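Local coordinates for protein porin (Acinetobacter baumannii AB307-0294, PDB 5DL7) that probably acts as an outer-membrane beta-barrel porin, letting small molecules, perhaps including vanillate and some antibiotics, cross the outer membrane, at residues A[35-40]-A[390-395]; A[41-46]-A[98-103]. One frame throughout, in Å; residues are numbered along the deposited sequence.

Contact 1 (A[35-40]-A[390-395]); sequences DYKKDP and FSHYRN. With CA (calcium ion), chain D.
Lys-37, just past the end of strand 22-36, reaches over to strand 384-395 and ends beside His-392, with Arg-394 flanking it. Strand 406-418 pairs with both of those strands, so the lysine chain spans an intervening strand of the barrel wall. Its CG lies anti to the carbonyl carbon (chi1 -62°), and further bends at chi2, chi3 and chi4 bring the amine to the imidazole. There NZ stands at the ring edge, in plane, 3.0 Å from His-392 CE1, while Lys-37 CE is 3.4 Å from the same carbon; the two side chains cross at about a right angle. NZ makes no hydrogen bond to the histidine, and so short an approach is doubtful in detail. The ring's ND1 is hydrogen-bonded to Asn-407 OD1, which helps hold its orientation. Further along the strand, Lys-37 NZ lies 3.9 Å from the aliphatic Arg-394 CG; the arginine's guanidinium end forms a salt bridge with Asp-366. At the base of the turn, Asp-35 OD1 (2.2 Å from the calcium ion), Tyr-36 O and Asp-39 OD1 bind the metal together with Thr-44. The contact therefore packs basic side chains against one another near the end of the barrel wall; if the amine is charged, so much positive charge nearby may disfavour a second proton on His-392.

Contact 2 (A[41-46]-A[98-103]); sequences YPYTAA and TDNSRD. With CA (calcium ion), chain D; CA (calcium ion), chain C; CA (calcium ion), chain E.
Tyr-43 and Asn-100 meet between two loops, coming from opposite directions, the phenol end lying over the face of the amide. The tyrosine CB sets out toward the 98-103 loop, and a chi1 of -69° swings the ring to the side of the backbone N. Beyond it the ring carries Pro-42 CG over the centre of one face, 3.8 Å above the plane; the peptide bond before this proline is cis. Ala-89 also packs against the tyrosine. Nearer the tip, CE1 of Tyr-43 lies 3.4 Å from Asn-100 ND2, and CZ follows at a similar range. At the end of the chain, Tyr-43 OH is 3.0 Å from Asn-100 CG and nearly as close to both ND2 and OD1. Ring and amide planes are 26° apart, and neither amide atom has the angle for a hydrogen bond to the hydroxyl, so this is close packing of two polar groups.

Bonds to other residues fix the amide, since ND2 is hydrogen-bonded to Asp-86 O and Tyr-88 O. The asparagine backbone is held as well: Arg-102 NH1 donates to Asn-100 O over 2.9 Å, in both the carbonyl and the guanidinium planes, while Arg-102 NE forms a salt bridge with Asp-48. Just before, Asp-99 OD1 accepts from Ser-101 N at 3.1 Å and from Ser-101 OG at 2.6 Å, the first bond defining an Asx turn. Both loops carry calcium: Thr-44 binds one ion through O and OG1, Arg-102 O binds another with Asp-104, and the Asp-103 carboxylate grips a third with both oxygens, alongside Asn-97. Here two metal-bound loops meet at the end of an outer-membrane beta-barrel of the OprD family.

In the fold
Contacts 1 and 2 have centres 16 Å apart on the same side of the chain's centre, and contact 2 is nested within the chain loop that contact 1 closes. One calcium ion joins them: segment 35-40 supplies three ligands, segment 41-46 two more from Thr-44, and a water shared by both contacts completes the six. Thr-44 OG1 and Asp-39 OD1, 2.9 Å apart, are neighbouring ligands and may also share a hydrogen bond. Away from the metal, Tyr-36 OH packs 3.5 Å from Ala-46 CB. The loop that follows strand 22-36 is therefore tied at the ion, leaning on strand 384-395 through contact 1 and on the 98-103 loop through contact 2.

Contact 1 (A[35-40]-A[390-395])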
loop_
_atom_site.group_PDB
_atom_site.type_symbol
_atom_site.label_atom_id
_atom_site.label_comp_id
_atom_site.label_asym_id
_atom_site.label_seq_id
_atom_site.Cartn_x
_atom_site.Cartn_y
_atom_site.Cartn_z
ATOM N N ASP A 35 -14.553 -9.851 -9.377
ATOM C CA ASP A 35 -15.819 -10.278 -10.028
ATOM C C ASP A 35 -16.889 -10.001 -9.079
ATOM O O ASP A 35 -17.186 -10.715 -8.085
ATOM C CB ASP A 35 -15.723 -11.718 -10.365
ATOM C CG ASP A 35 -16.943 -12.172 -11.167
ATOM O OD1 ASP A 35 -17.993 -11.518 -11.089
ATOM O OD2 ASP A 35 -16.687 -13.239 -11.789
ATOM N N TYR A 36 -17.625 -8.923 -9.386
ATOM C CA TYR A 36 -18.748 -8.462 -8.560
ATOM C C TYR A 36 -19.822 -9.477 -8.471
ATOM O O TYR A 36 -20.229 -10.066 -9.504
ATOM C CB TYR A 36 -19.331 -7.176 -9.124
ATOM C CG TYR A 36 -18.379 -6.129 -9.366
ATOM C CD1 TYR A 36 -17.575 -5.593 -8.366
ATOM C CD2 TYR A 36 -18.220 -5.572 -10.699
ATOM C CE1 TYR A 36 -16.687 -4.517 -8.573
ATOM C CE2 TYR A 36 -17.354 -4.559 -10.941
ATOM C CZ TYR A 36 -16.536 -4.020 -9.860
ATOM O OH TYR A 36 -15.724 -2.998 -10.191
ATOM N N LYS A 37 -20.366 -9.719 -7.276
ATOM C CA LYS A 37 -21.476 -10.664 -7.091
ATOM C C LYS A 37 -22.792 -10.211 -7.735
ATOM O O LYS A 37 -23.498 -11.094 -8.265
ATOM C CB LYS A 37 -21.670 -11.071 -5.653
ATOM C CG LYS A 37 -20.367 -11.791 -5.245
ATOM C CD LYS A 37 -20.382 -12.939 -4.211
ATOM C CE LYS A 37 -20.276 -12.489 -2.762
ATOM N NZ LYS A 37 -21.134 -13.545 -2.022
ATOM N N LYS A 38 -23.107 -8.924 -7.688
ATOM C CA LYS A 38 -24.390 -8.389 -8.112
ATOM C C LYS A 38 -24.270 -7.524 -9.347
ATOM O O LYS A 38 -25.163 -6.731 -9.577
ATOM C CB LYS A 38 -24.979 -7.606 -6.974
ATOM C CG LYS A 38 -25.372 -8.562 -5.797
ATOM C CD LYS A 38 -26.135 -7.803 -4.719
ATOM C CE LYS A 38 -25.250 -6.759 -3.920
ATOM N NZ LYS A 38 -25.938 -5.447 -3.431
ATOM N N ASP A 39 -23.149 -7.562 -10.101
ATOM C CA ASP A 39 -23.004 -6.896 -11.444
ATOM C C ASP A 39 -23.626 -5.508 -11.475
ATOM O O ASP A 39 -24.612 -5.293 -12.194
ATOM C CB ASP A 39 -23.563 -7.784 -12.575
ATOM C CG ASP A 39 -22.816 -9.109 -12.652
ATOM O OD1 ASP A 39 -21.693 -9.221 -11.986
ATOM O OD2 ASP A 39 -23.306 -9.980 -13.438
ATOM N N PRO A 40 -23.003 -4.547 -10.758
ATOM C CA PRO A 40 -23.626 -3.257 -10.604
ATOM C C PRO A 40 -23.445 -2.666 -11.997
ATOM O O PRO A 40 -22.328 -2.409 -12.478
ATOM C CB PRO A 40 -22.774 -2.553 -9.521
ATOM C CG PRO A 40 -21.397 -3.244 -9.609
ATOM C CD PRO A 40 -21.708 -4.644 -10.018
ATOM N N PHE A 390 -6.690 -14.768 -3.352
ATOM C CA PHE A 390 -8.166 -14.853 -3.523
ATOM C C PHE A 390 -8.876 -14.223 -2.324
ATOM O O PHE A 390 -8.516 -14.501 -1.192
ATOM C CB PHE A 390 -8.587 -16.282 -3.614
ATOM C CG PHE A 390 -7.925 -17.074 -4.645
ATOM C CD1 PHE A 390 -8.465 -17.073 -6.017
ATOM C CD2 PHE A 390 -6.761 -17.854 -4.362
ATOM C CE1 PHE A 390 -7.681 -17.828 -7.009
ATOM C CE2 PHE A 390 -6.063 -18.602 -5.368
ATOM C CZ PHE A 390 -6.574 -18.595 -6.652
ATOM N N SER A 391 -9.909 -13.466 -2.574
ATOM C CA SER A 391 -10.690 -12.813 -1.546
ATOM C C SER A 391 -12.197 -13.113 -1.876
ATOM O O SER A 391 -12.646 -12.778 -2.940
ATOM C CB SER A 391 -10.437 -11.381 -1.520
ATOM O OG SER A 391 -11.443 -10.614 -0.862
ATOM N N HIS A 392 -12.916 -13.612 -0.900
ATOM C CA HIS A 392 -14.372 -13.655 -0.994
ATOM C C HIS A 392 -14.799 -12.525 -0.011
ATOM O O HIS A 392 -14.697 -12.665 1.214
ATOM C CB HIS A 392 -14.924 -15.033 -0.432
ATOM C CG HIS A 392 -16.472 -15.084 -0.309
ATOM N ND1 HIS A 392 -17.320 -14.587 -1.255
ATOM C CD2 HIS A 392 -17.295 -15.483 0.724
ATOM C CE1 HIS A 392 -18.597 -14.778 -0.892
ATOM N NE2 HIS A 392 -18.596 -15.279 0.329
ATOM N N TYR A 393 -15.395 -11.530 -0.600
ATOM C CA TYR A 393 -15.775 -10.295 0.077
ATOM C C TYR A 393 -17.266 -10.055 -0.036
ATOM O O TYR A 393 -17.880 -10.138 -1.126
ATOM C CB TYR A 393 -14.980 -9.111 -0.545
ATOM C CG TYR A 393 -15.433 -7.789 0.041
ATOM C CD1 TYR A 393 -15.132 -7.401 1.320
ATOM C CD2 TYR A 393 -16.182 -6.929 -0.800
ATOM C CE1 TYR A 393 -15.622 -6.168 1.814
ATOM C CE2 TYR A 393 -16.681 -5.723 -0.283
ATOM C CZ TYR A 393 -16.340 -5.350 0.981
ATOM O OH TYR A 393 -16.887 -4.111 1.528
ATOM N N ARG A 394 -17.899 -9.749 1.119
ATOM C CA ARG A 394 -19.317 -9.404 1.074
ATOM C C ARG A 394 -19.547 -8.121 1.863
ATOM O O ARG A 394 -18.879 -7.868 2.935
ATOM C CB ARG A 394 -20.084 -10.448 1.771
ATOM C CG ARG A 394 -19.917 -11.904 1.320
ATOM C CD ARG A 394 -20.780 -12.864 2.215
ATOM N NE ARG A 394 -20.343 -12.889 3.645
ATOM C CZ ARG A 394 -21.084 -13.421 4.582
ATOM N NH1 ARG A 394 -20.769 -13.405 5.834
ATOM N NH2 ARG A 394 -22.254 -14.029 4.200
ATOM N N ASN A 395 -20.543 -7.368 1.421
ATOM C CA ASN A 395 -21.032 -6.301 2.290
ATOM C C ASN A 395 -22.512 -6.094 2.065
ATOM O O ASN A 395 -23.064 -6.692 1.085
ATOM C CB ASN A 395 -20.235 -4.953 2.136
ATOM C CG ASN A 395 -20.499 -4.214 0.855
ATOM O OD1 ASN A 395 -21.649 -4.169 0.344
ATOM N ND2 ASN A 395 -19.466 -3.655 0.289
HETATM CA CA CA D . -19.921 -10.687 -11.788
HETATM O O HOH W 1 -25.283 -4.730 -0.676
HETATM O O HOH W 2 -20.485 -12.700 -10.877
#

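Contact 2 (A[41-46]-A[98-103])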
loop_
_atom_site.group_PDB
_atom_site.type_symbol
_atom_site.label_atom_id
_atom_site.label_comp_id
_atom_site.label_asym_id
_atom_site.label_seq_id
_atom_site.Cartn_x
_atom_site.Cartn_y
_atom_site.Cartn_z
ATOM N N TYR A 41 -24.574 -2.511 -12.667
ATOM C CA TYR A 41 -24.574 -2.056 -14.048
ATOM C C TYR A 41 -23.532 -0.889 -14.314
ATOM O O TYR A 41 -23.504 0.074 -13.536
ATOM C CB TYR A 41 -25.980 -1.584 -14.370
ATOM C CG TYR A 41 -26.149 -1.193 -15.808
ATOM C CD1 TYR A 41 -26.541 -2.148 -16.764
ATOM C CD2 TYR A 41 -25.892 0.140 -16.219
ATOM C CE1 TYR A 41 -26.705 -1.776 -18.079
ATOM C CE2 TYR A 41 -26.053 0.525 -17.531
ATOM C CZ TYR A 41 -26.450 -0.435 -18.446
ATOM O OH TYR A 41 -26.613 -0.046 -19.721
ATOM N N PRO A 42 -22.713 -0.930 -15.377
ATOM C CA PRO A 42 -22.834 -1.894 -16.509
ATOM C C PRO A 42 -21.771 -3.009 -16.547
ATOM O O PRO A 42 -21.613 -3.610 -17.594
ATOM C CB PRO A 42 -22.636 -0.996 -17.706
ATOM C CG PRO A 42 -21.623 -0.006 -17.194
ATOM C CD PRO A 42 -21.847 0.206 -15.723
ATOM N N TYR A 43 -21.115 -3.292 -15.434
ATOM C CA TYR A 43 -19.906 -4.098 -15.433
ATOM C C TYR A 43 -20.136 -5.358 -14.624
ATOM O O TYR A 43 -20.832 -5.297 -13.589
ATOM C CB TYR A 43 -18.719 -3.314 -14.781
ATOM C CG TYR A 43 -18.283 -2.149 -15.649
ATOM C CD1 TYR A 43 -17.976 -2.366 -16.971
ATOM C CD2 TYR A 43 -18.265 -0.844 -15.162
ATOM C CE1 TYR A 43 -17.683 -1.310 -17.814
ATOM C CE2 TYR A 43 -17.964 0.244 -15.986
ATOM C CZ TYR A 43 -17.669 -0.022 -17.309
ATOM O OH TYR A 43 -17.421 0.989 -18.198
ATOM N N THR A 44 -19.602 -6.484 -15.128
ATOM C CA THR A 44 -19.643 -7.736 -14.381
ATOM C C THR A 44 -18.481 -7.974 -13.452
ATOM O O THR A 44 -18.595 -8.825 -12.554
ATOM C CB THR A 44 -19.780 -8.926 -15.232
ATOM O OG1 THR A 44 -20.209 -10.024 -14.321
ATOM C CG2 THR A 44 -18.621 -9.182 -16.019
ATOM N N ALA A 45 -17.418 -7.221 -13.692
ATOM C CA ALA A 45 -16.146 -7.406 -12.963
ATOM C C ALA A 45 -15.239 -6.235 -13.309
ATOM O O ALA A 45 -15.504 -5.533 -14.318
ATOM C CB ALA A 45 -15.469 -8.720 -13.368
ATOM N N ALA A 46 -14.295 -5.930 -12.399
ATOM C CA ALA A 46 -13.124 -5.070 -12.697
ATOM C C ALA A 46 -12.021 -6.037 -13.078
ATOM O O ALA A 46 -11.720 -6.978 -12.275
ATOM C CB ALA A 46 -12.688 -4.248 -11.517
ATOM N N THR A 98 -11.996 7.769 -20.884
ATOM C CA THR A 98 -13.374 8.134 -20.511
ATOM C C THR A 98 -14.382 7.267 -21.224
ATOM O O THR A 98 -15.445 7.143 -20.679
ATOM C CB THR A 98 -13.712 9.660 -20.797
ATOM O OG1 THR A 98 -13.479 9.844 -22.153
ATOM C CG2 THR A 98 -12.879 10.521 -19.975
ATOM N N ASP A 99 -14.093 6.566 -22.336
ATOM C CA ASP A 99 -14.996 5.567 -22.853
ATOM C C ASP A 99 -14.809 4.119 -22.335
ATOM O O ASP A 99 -15.339 3.204 -22.928
ATOM C CB ASP A 99 -15.024 5.553 -24.383
ATOM C CG ASP A 99 -13.687 5.115 -24.983
ATOM O OD1 ASP A 99 -12.719 4.878 -24.219
ATOM O OD2 ASP A 99 -13.558 5.148 -26.170
ATOM N N ASN A 100 -13.899 3.961 -21.385
ATOM C CA ASN A 100 -13.578 2.694 -20.716
ATOM C C ASN A 100 -12.518 1.867 -21.448
ATOM O O ASN A 100 -12.177 0.763 -20.953
ATOM C CB ASN A 100 -14.802 1.827 -20.422
ATOM C CG ASN A 100 -14.604 1.018 -19.143
ATOM O OD1 ASN A 100 -14.295 1.593 -18.146
ATOM N ND2 ASN A 100 -14.751 -0.266 -19.223
ATOM N N SER A 101 -12.076 2.356 -22.624
ATOM C CA SER A 101 -11.047 1.643 -23.401
ATOM C C SER A 101 -9.728 1.801 -22.566
ATOM O O SER A 101 -9.396 2.860 -21.991
ATOM C CB SER A 101 -10.920 2.164 -24.883
ATOM O OG SER A 101 -10.528 3.485 -24.706
ATOM N N ARG A 102 -8.953 0.715 -22.614
ATOM C CA ARG A 102 -7.577 0.788 -22.033
ATOM C C ARG A 102 -6.612 1.418 -23.024
ATOM O O ARG A 102 -6.637 1.018 -24.168
ATOM C CB ARG A 102 -7.091 -0.652 -21.823
ATOM C CG ARG A 102 -7.595 -1.102 -20.463
ATOM C CD ARG A 102 -9.103 -1.109 -20.211
ATOM N NE ARG A 102 -9.406 -1.857 -18.955
ATOM C CZ ARG A 102 -10.604 -1.890 -18.350
ATOM N NH1 ARG A 102 -11.640 -1.165 -18.811
ATOM N NH2 ARG A 102 -10.845 -2.663 -17.274
ATOM N N ASP A 103 -5.678 2.197 -22.526
ATOM C CA ASP A 103 -4.472 2.345 -23.251
ATOM C C ASP A 103 -3.659 1.027 -23.243
ATOM O O ASP A 103 -3.486 0.491 -22.176
ATOM C CB ASP A 103 -3.670 3.441 -22.616
ATOM C CG ASP A 103 -4.323 4.892 -22.817
ATOM O OD1 ASP A 103 -5.078 5.047 -23.843
ATOM O OD2 ASP A 103 -4.059 5.755 -21.988
HETATM CA CA CA D . -19.921 -10.687 -11.788
HETATM CA CA CA C . -5.536 7.556 -23.104
HETATM CA CA CA E . -7.055 -0.459 -26.104
HETATM O O HOH W 3 -5.528 8.030 -20.814
HETATM O O HOH W 2 -20.485 -12.700 -10.877
HETATM O O HOH W 4 -7.057 1.578 -26.928
HETATM O O HOH W 5 -8.188 -2.303 -24.777
#